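Local coordinates for protein polyphosphate kinase (Porphyromonas gingivalis, PDB 2O8R) that probably catalyses the reversible transfer of the terminal phosphate of ATP onto a growing polyphosphate chain, with magnesium as cofactor, at residues R417-M422 and I427-S432; S401-L406 and I496-P501. The protein carries 3 engineered substitutions. All coordinates share one frame; numbering follows the deposited sequence. Where two conformers were deposited one is given.

Contact 1 (R417-M422 and I427-S432); sequences RLSERM and IRIVYS
Met422, modelled as selenomethionine, reaches from helix 416-425 to Ile427 and Ile429, on the chain that returns from the helix, and it meets them in different ways. Against Ile427 its side chain runs obliquely: the root of the chain does most of the touching, with CB of Met422 3.7 Å from CD1 of Ile427 and CG of Met422 3.9 Å from the same methyl. Against Ile429 it lies at about a right angle, so that only the far end arrives, SE and CE of Met422 each standing 4.0 Å from CD1 of Ile429. The chain is extended at chi2 and then bends at chi3 (72°); this turn leaves CE within 3.9 Å of Ile427 CD1 while also meeting Ile429. CD1 of Ile429 is shared, since CB of Ser419, one turn earlier on the helix, approaches it to 4.0 Å. The hydroxyl of Ser419 is bonded elsewhere, to the carbonyl of Asn415.

Where the chain passes from helix to strand, Ile427 N donates to Met422 O over 3.0 Å. Ile387, Glu391 and Ala394 of helix 385-395 and Val400 and Val402 of the neighbouring strand close round the same apolar group. This is the helix-to-strand return of an alpha/beta unit: strands 399-404 and 428-431 are parallel neighbours, and helix 416-425 makes the crossover between them. Arg421 takes its charge to Glu391 of helix 385-395. Apart from the one backbone bond, burial and van der Waals contact are what hold the two segments together.

Contact 2 (S401-L406 and I496-P501); sequences SVFVEL and ILDGDP
With chi1 at -69°, Phe403 has CG anti to its carbonyl carbon, and this places the ring against the C-terminal end of helix 484-497. In Asp498, chi1 of -156° puts CG anti to the backbone N; CB, placed by the backbone, meets the ring edge. That CB lies in the plane of the ring, 3.6 Å from Phe403 CZ; the carboxylate plane stands nearly perpendicular to the ring, 83° away. Leu497 comes in obliquely, its CB 3.7 Å from Phe403 CE1, and the same ring atom is 3.5 Å from the Leu497 carbonyl carbon. The phenyl group therefore packs on the last helical residue and the first one beyond it, rather than on a leucine tip.

Gly499, with positive phi, is the C-prime residue of a Schellman motif: Gly499 N bonds back to Ile496 O, and Asp500 N to Arg495 O. Phe494, one turn before Leu497 on the helix, also meets the Phe403 ring. Asp498 OD1 makes a salt bridge to Arg428 in the adjacent strand, and OD2 a long, weak ion pair with Arg374. No hydrogen bond crosses between 401-406 and 496-501, so van der Waals contact alone joins them directly.

In the fold
The two contacts lie on either side of one sheet, their centres 12 Å apart, and contact 1 is nested within the chain loop that contact 2 closes. Their strands bond directly: Arg428 O is 2.7 Å from Val402 N, and Val430 N is 3.0 Å from Val402 O, both probable hydrogen bonds. CG2 of Val430 also packs on CD1 of Phe403, at 3.4 Å. Both contacts lie within C-terminal domain 1, of the phospholipase D clan. Between side chains, His439, the predicted phosphohistidine, is about 10 Å from Leu497, and Arg379, predicted to bind magnesium, about 9 Å from Ser419, so both contacts lie near predicted site residues but include none.

Contact 1 (R417-M422 and I427-S432)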
ATOM      1  N   ARG A 417      13.302   3.858  -1.785  1.00 74.95           N
ATOM      2  CA  ARG A 417      13.332   4.783  -0.658  1.00 79.18           C
ATOM      3  C   ARG A 417      13.531   4.040   0.669  1.00 79.65           C
ATOM      4  O   ARG A 417      14.267   4.506   1.548  1.00 73.15           O
ATOM      5  CB  ARG A 417      12.055   5.634  -0.623  1.00 73.03           C
ATOM      6  CG  ARG A 417      12.029   6.688   0.487  1.00 89.81           C
ATOM      7  CD  ARG A 417      10.780   7.550   0.426  1.00 96.16           C
ATOM      8  NE  ARG A 417      10.779   8.444  -0.733  1.00114.46           N
ATOM      9  CZ  ARG A 417      11.214   9.703  -0.719  1.00114.14           C
ATOM     10  NH1 ARG A 417      11.694  10.233   0.399  1.00116.24           N
ATOM     11  NH2 ARG A 417      11.170  10.436  -1.825  1.00110.50           N
ATOM     12  N   LEU A 418      12.885   2.879   0.800  1.00 73.49           N
ATOM     13  CA  LEU A 418      12.962   2.085   2.026  1.00 69.46           C
ATOM     14  C   LEU A 418      14.363   1.493   2.246  1.00 69.64           C
ATOM     15  O   LEU A 418      14.865   1.476   3.373  1.00 55.78           O
ATOM     16  CB  LEU A 418      11.877   1.002   2.041  1.00 55.01           C
ATOM     17  CG  LEU A 418      12.021  -0.197   2.986  1.00 54.92           C
ATOM     18  CD1 LEU A 418      11.953   0.187   4.444  1.00 48.46           C
ATOM     19  CD2 LEU A 418      10.951  -1.202   2.681  1.00 69.05           C
ATOM     20  N   SER A 419      14.990   1.026   1.168  1.00 63.50           N
ATOM     21  CA  SER A 419      16.343   0.480   1.244  1.00 64.34           C
ATOM     22  C   SER A 419      17.363   1.562   1.578  1.00 66.44           C
ATOM     23  O   SER A 419      18.321   1.318   2.318  1.00 62.77           O
ATOM     24  CB  SER A 419      16.728  -0.187  -0.072  1.00 53.20           C
ATOM     25  OG  SER A 419      15.814  -1.215  -0.392  1.00 93.50           O
ATOM     26  N   GLU A 420      17.152   2.754   1.030  1.00 50.79           N
ATOM     27  CA  GLU A 420      18.067   3.840   1.270  1.00 74.38           C
ATOM     28  C   GLU A 420      17.900   4.303   2.715  1.00 72.92           C
ATOM     29  O   GLU A 420      18.880   4.656   3.372  1.00 76.17           O
ATOM     30  CB  GLU A 420      17.890   4.975   0.238  1.00 87.44           C
ATOM     31  CG  GLU A 420      16.754   5.963   0.501  1.00102.32           C
ATOM     32  CD  GLU A 420      16.532   6.951  -0.638  1.00110.39           C
ATOM     33  OE1 GLU A 420      16.228   8.133  -0.349  1.00114.34           O
ATOM     34  OE2 GLU A 420      16.657   6.549  -1.818  1.00124.46           O
ATOM     35  N   ARG A 421      16.672   4.246   3.225  1.00 49.90           N
ATOM     36  CA  ARG A 421      16.431   4.628   4.597  1.00 52.36           C
ATOM     37  C   ARG A 421      17.156   3.670   5.524  1.00 67.23           C
ATOM     38  O   ARG A 421      17.738   4.089   6.534  1.00 73.22           O
ATOM     39  CB  ARG A 421      14.940   4.637   4.911  1.00 60.87           C
ATOM     40  CG  ARG A 421      14.640   5.015   6.350  1.00 59.60           C
ATOM     41  CD  ARG A 421      13.154   5.132   6.609  1.00 75.46           C
ATOM     42  NE  ARG A 421      12.600   3.893   7.131  1.00 73.13           N
ATOM     43  CZ  ARG A 421      11.640   3.191   6.545  1.00 81.37           C
ATOM     44  NH1 ARG A 421      11.215   2.078   7.117  1.00 85.32           N
ATOM     45  NH2 ARG A 421      11.099   3.597   5.402  1.00 95.31           N
HETATM   46  N   MSE A 422      17.128   2.389   5.167  1.00 57.08           N
HETATM   47  CA  MSE A 422      17.775   1.352   5.966  1.00 68.88           C
HETATM   48  C   MSE A 422      19.292   1.461   5.936  1.00 67.26           C
HETATM   49  O   MSE A 422      19.940   1.348   6.981  1.00 59.26           O
HETATM   50  CB  MSE A 422      17.351  -0.029   5.496  1.00 69.83           C
HETATM   51  CG  MSE A 422      15.913  -0.368   5.814  1.00 82.66           C
HETATM   52 SE   MSE A 422      15.318  -1.901   4.764  1.00 84.67          SE
HETATM   53  CE  MSE A 422      16.333  -3.305   5.677  1.00 73.13           C
ATOM     54  N   ILE A 427      22.136  -0.161   8.288  1.00 58.21           N
ATOM     55  CA  ILE A 427      21.911  -1.536   7.815  1.00 58.33           C
ATOM     56  C   ILE A 427      22.603  -1.794   6.468  1.00 54.27           C
ATOM     57  O   ILE A 427      22.724  -0.884   5.646  1.00 59.65           O
ATOM     58  CB  ILE A 427      20.408  -1.835   7.634  1.00 55.51           C
ATOM     59  CG1 ILE A 427      19.621  -1.580   8.926  1.00 54.85           C
ATOM     60  CG2 ILE A 427      20.213  -3.237   7.166  1.00 32.99           C
ATOM     61  CD1 ILE A 427      18.095  -1.674   8.748  1.00 41.16           C
ATOM     62  N   ARG A 428      23.072  -3.021   6.261  1.00 36.99           N
ATOM     63  CA  ARG A 428      23.621  -3.429   4.971  1.00 46.39           C
ATOM     64  C   ARG A 428      22.683  -4.430   4.304  1.00 61.51           C
ATOM     65  O   ARG A 428      22.163  -5.352   4.954  1.00 61.19           O
ATOM     66  CB  ARG A 428      24.998  -4.062   5.133  1.00 40.31           C
ATOM     67  CG  ARG A 428      26.077  -3.110   5.582  1.00 45.37           C
ATOM     68  CD  ARG A 428      27.431  -3.794   5.654  1.00 46.47           C
ATOM     69  NE  ARG A 428      27.668  -4.735   4.557  1.00 49.64           N
ATOM     70  CZ  ARG A 428      28.034  -6.003   4.736  1.00 60.78           C
ATOM     71  NH1 ARG A 428      28.214  -6.462   5.968  1.00 68.25           N
ATOM     72  NH2 ARG A 428      28.237  -6.810   3.697  1.00 38.94           N
ATOM     73  N   ILE A 429      22.470  -4.255   3.004  1.00 47.33           N
ATOM     74  CA  ILE A 429      21.566  -5.132   2.267  1.00 57.28           C
ATOM     75  C   ILE A 429      22.333  -5.780   1.134  1.00 61.95           C
ATOM     76  O   ILE A 429      22.793  -5.088   0.225  1.00 74.09           O
ATOM     77  CB  ILE A 429      20.323  -4.374   1.706  1.00 31.43           C
ATOM     78  CG1 ILE A 429      19.510  -3.777   2.861  1.00 59.87           C
ATOM     79  CG2 ILE A 429      19.476  -5.307   0.903  1.00 46.45           C
ATOM     80  CD1 ILE A 429      18.562  -2.679   2.471  1.00 52.14           C
ATOM     81  N   VAL A 430      22.495  -7.100   1.194  1.00 50.91           N
ATOM     82  CA  VAL A 430      23.144  -7.797   0.096  1.00 50.74           C
ATOM     83  C   VAL A 430      22.210  -8.767  -0.626  1.00 67.68           C
ATOM     84  O   VAL A 430      21.455  -9.524  -0.002  1.00 66.73           O
ATOM     85  CB  VAL A 430      24.549  -8.393   0.470  1.00 60.77           C
ATOM     86  CG1 VAL A 430      25.001  -7.978   1.890  1.00 41.21           C
ATOM     87  CG2 VAL A 430      24.621  -9.904   0.221  1.00 42.94           C
ATOM     88  N   TYR A 431      22.247  -8.689  -1.955  1.00 73.36           N
ATOM     89  CA  TYR A 431      21.378  -9.466  -2.841  0.50 73.68           C
ATOM     90  C   TYR A 431      22.069 -10.742  -3.293  1.00 75.84           C
ATOM     91  O   TYR A 431      23.306 -10.819  -3.293  1.00 65.54           O
ATOM     92  CB  TYR A 431      21.020  -8.672  -4.113  0.50 71.37           C
ATOM     93  CG  TYR A 431      21.147  -7.165  -4.032  0.50 62.35           C
ATOM     94  CD1 TYR A 431      22.384  -6.540  -4.193  0.50 26.38           C
ATOM     95  CD2 TYR A 431      20.022  -6.363  -3.835  0.50 64.45           C
ATOM     96  CE1 TYR A 431      22.499  -5.153  -4.124  0.50 51.07           C
ATOM     97  CE2 TYR A 431      20.129  -4.979  -3.770  0.50 58.53           C
ATOM     98  CZ  TYR A 431      21.367  -4.381  -3.915  0.50 54.67           C
ATOM     99  OH  TYR A 431      21.467  -3.012  -3.852  0.50 68.31           O
ATOM    100  N   SER A 432      21.270 -11.725  -3.706  1.00 76.84           N
ATOM    101  CA  SER A 432      21.788 -12.916  -4.347  1.00 82.32           C
ATOM    102  C   SER A 432      21.947 -12.558  -5.819  1.00108.76           C
ATOM    103  O   SER A 432      20.959 -12.470  -6.554  1.00118.71           O
ATOM    104  CB  SER A 432      20.800 -14.079  -4.230  1.00 87.87           C
ATOM    105  OG  SER A 432      19.866 -13.915  -3.178  1.00 90.02           O
TER

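Contact 2 (S401-L406 and I496-P501)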
ATOM      1  N   SER A 401      23.203  -6.908   8.876  1.00 43.53           N
ATOM      2  CA  SER A 401      23.158  -7.352   7.477  1.00 54.62           C
ATOM      3  C   SER A 401      21.836  -8.029   7.139  1.00 49.92           C
ATOM      4  O   SER A 401      21.323  -8.816   7.933  1.00 54.80           O
ATOM      5  CB  SER A 401      24.284  -8.333   7.184  1.00 39.35           C
ATOM      6  OG  SER A 401      25.285  -8.239   8.176  1.00 81.70           O
ATOM      7  N   VAL A 402      21.288  -7.724   5.963  1.00 53.19           N
ATOM      8  CA  VAL A 402      20.084  -8.408   5.473  1.00 47.26           C
ATOM      9  C   VAL A 402      20.334  -9.020   4.098  1.00 47.51           C
ATOM     10  O   VAL A 402      20.606  -8.300   3.133  1.00 61.34           O
ATOM     11  CB  VAL A 402      18.876  -7.467   5.375  1.00 42.44           C
ATOM     12  CG1 VAL A 402      17.654  -8.210   4.871  1.00 39.55           C
ATOM     13  CG2 VAL A 402      18.580  -6.816   6.705  1.00 47.14           C
ATOM     14  N   PHE A 403      20.241 -10.349   4.023  1.00 58.87           N
ATOM     15  CA  PHE A 403      20.451 -11.088   2.779  1.00 44.80           C
ATOM     16  C   PHE A 403      19.130 -11.370   2.152  1.00 54.91           C
ATOM     17  O   PHE A 403      18.321 -12.100   2.725  1.00 64.32           O
ATOM     18  CB  PHE A 403      21.198 -12.398   3.031  1.00 53.55           C
ATOM     19  CG  PHE A 403      22.616 -12.192   3.445  1.00 51.53           C
ATOM     20  CD1 PHE A 403      23.631 -12.235   2.511  1.00 62.96           C
ATOM     21  CD2 PHE A 403      22.930 -11.903   4.764  1.00 39.17           C
ATOM     22  CE1 PHE A 403      24.945 -12.009   2.893  1.00 83.05           C
ATOM     23  CE2 PHE A 403      24.233 -11.675   5.146  1.00 61.11           C
ATOM     24  CZ  PHE A 403      25.244 -11.730   4.210  1.00 60.60           C
ATOM     25  N   VAL A 404      18.921 -10.789   0.973  1.00 63.99           N
ATOM     26  CA  VAL A 404      17.621 -10.806   0.302  1.00 84.21           C
ATOM     27  C   VAL A 404      17.674 -11.635  -0.977  1.00 91.65           C
ATOM     28  O   VAL A 404      18.469 -11.344  -1.888  1.00 92.79           O
ATOM     29  CB  VAL A 404      17.148  -9.374  -0.066  1.00 88.51           C
ATOM     30  CG1 VAL A 404      15.713  -9.397  -0.555  1.00 94.55           C
ATOM     31  CG2 VAL A 404      17.294  -8.422   1.110  1.00 84.47           C
ATOM     32  N   GLU A 405      16.802 -12.640  -1.056  1.00 91.76           N
ATOM     33  CA  GLU A 405      16.813 -13.592  -2.173  1.00100.83           C
ATOM     34  C   GLU A 405      16.265 -13.089  -3.513  1.00106.59           C
ATOM     35  O   GLU A 405      16.230 -13.850  -4.482  1.00102.36           O
ATOM     36  CB  GLU A 405      16.099 -14.889  -1.794  1.00 98.32           C
ATOM     37  CG  GLU A 405      14.655 -14.731  -1.343  1.00 99.82           C
ATOM     38  CD  GLU A 405      13.912 -16.062  -1.237  1.00 99.59           C
ATOM     39  OE1 GLU A 405      13.664 -16.702  -2.285  1.00 79.55           O
ATOM     40  OE2 GLU A 405      13.558 -16.460  -0.104  1.00105.38           O
ATOM     41  N   LEU A 406      15.849 -11.826  -3.582  1.00111.78           N
ATOM     42  CA  LEU A 406      15.194 -11.340  -4.790  1.00110.91           C
ATOM     43  C   LEU A 406      16.148 -10.941  -5.928  1.00124.57           C
ATOM     44  O   LEU A 406      17.366 -11.132  -5.831  1.00124.20           O
ATOM     45  CB  LEU A 406      14.165 -10.251  -4.486  1.00105.98           C
ATOM     46  CG  LEU A 406      12.899 -10.511  -5.312  1.00108.63           C
ATOM     47  CD1 LEU A 406      12.024 -11.600  -4.673  1.00 65.37           C
ATOM     48  CD2 LEU A 406      12.120  -9.226  -5.616  1.00110.16           C
ATOM     49  N   ILE A 496      29.893 -16.962   4.409  1.00 55.18           N
ATOM     50  CA  ILE A 496      29.895 -17.516   3.065  1.00 56.16           C
ATOM     51  C   ILE A 496      28.958 -16.721   2.134  1.00 53.73           C
ATOM     52  O   ILE A 496      29.355 -16.343   1.040  1.00 55.86           O
ATOM     53  CB  ILE A 496      29.563 -19.026   3.067  1.00 57.38           C
ATOM     54  CG1 ILE A 496      30.683 -19.811   3.760  1.00 65.84           C
ATOM     55  CG2 ILE A 496      29.356 -19.544   1.642  1.00 39.74           C
ATOM     56  CD1 ILE A 496      30.467 -21.319   3.816  1.00 51.93           C
ATOM     57  N   LEU A 497      27.737 -16.437   2.577  1.00 57.83           N
ATOM     58  CA  LEU A 497      26.823 -15.606   1.778  1.00 65.63           C
ATOM     59  C   LEU A 497      27.349 -14.170   1.582  1.00 63.17           C
ATOM     60  O   LEU A 497      27.061 -13.526   0.566  1.00 64.09           O
ATOM     61  CB  LEU A 497      25.404 -15.598   2.373  1.00 44.78           C
ATOM     62  CG  LEU A 497      24.715 -16.956   2.416  1.00 52.66           C
ATOM     63  CD1 LEU A 497      23.377 -16.874   3.109  1.00 41.20           C
ATOM     64  CD2 LEU A 497      24.568 -17.536   1.014  1.00 43.58           C
ATOM     65  N   ASP A 498      28.135 -13.685   2.542  1.00 49.18           N
ATOM     66  CA  ASP A 498      28.744 -12.364   2.450  1.00 49.55           C
ATOM     67  C   ASP A 498      30.115 -12.410   1.776  1.00 57.08           C
ATOM     68  O   ASP A 498      30.889 -11.462   1.883  1.00 76.63           O
ATOM     69  CB  ASP A 498      28.872 -11.741   3.839  1.00 48.67           C
ATOM     70  CG  ASP A 498      28.930 -10.217   3.804  1.00 74.59           C
ATOM     71  OD1 ASP A 498      28.725  -9.626   2.718  1.00 63.89           O
ATOM     72  OD2 ASP A 498      29.175  -9.606   4.870  1.00 61.71           O
ATOM     73  N   GLY A 499      30.430 -13.516   1.104  1.00 55.87           N
ATOM     74  CA  GLY A 499      31.661 -13.631   0.307  1.00 54.36           C
ATOM     75  C   GLY A 499      33.008 -13.735   1.020  1.00 53.93           C
ATOM     76  O   GLY A 499      34.057 -13.670   0.379  1.00 63.20           O
ATOM     77  N   ASP A 500      32.989 -13.913   2.336  1.00 55.43           N
ATOM     78  CA  ASP A 500      34.218 -14.046   3.117  1.00 57.06           C
ATOM     79  C   ASP A 500      34.779 -15.459   3.067  1.00 65.61           C
ATOM     80  O   ASP A 500      34.027 -16.413   2.887  1.00 55.88           O
ATOM     81  CB  ASP A 500      33.944 -13.635   4.559  1.00 58.99           C
ATOM     82  CG  ASP A 500      33.720 -12.155   4.688  1.00 66.72           C
ATOM     83  OD1 ASP A 500      34.155 -11.434   3.766  1.00 84.11           O
ATOM     84  OD2 ASP A 500      33.109 -11.710   5.680  1.00 93.87           O
ATOM     85  N   PRO A 501      36.109 -15.600   3.197  1.00 78.46           N
ATOM     86  CA  PRO A 501      36.687 -16.948   3.238  1.00 76.81           C
ATOM     87  C   PRO A 501      36.261 -17.697   4.500  1.00 75.49           C
ATOM     88  O   PRO A 501      36.336 -17.148   5.596  1.00 69.27           O
ATOM     89  CB  PRO A 501      38.197 -16.693   3.234  1.00 72.55           C
ATOM     90  CG  PRO A 501      38.359 -15.293   3.726  1.00 76.52           C
ATOM     91  CD  PRO A 501      37.136 -14.546   3.295  1.00 74.78           C
TER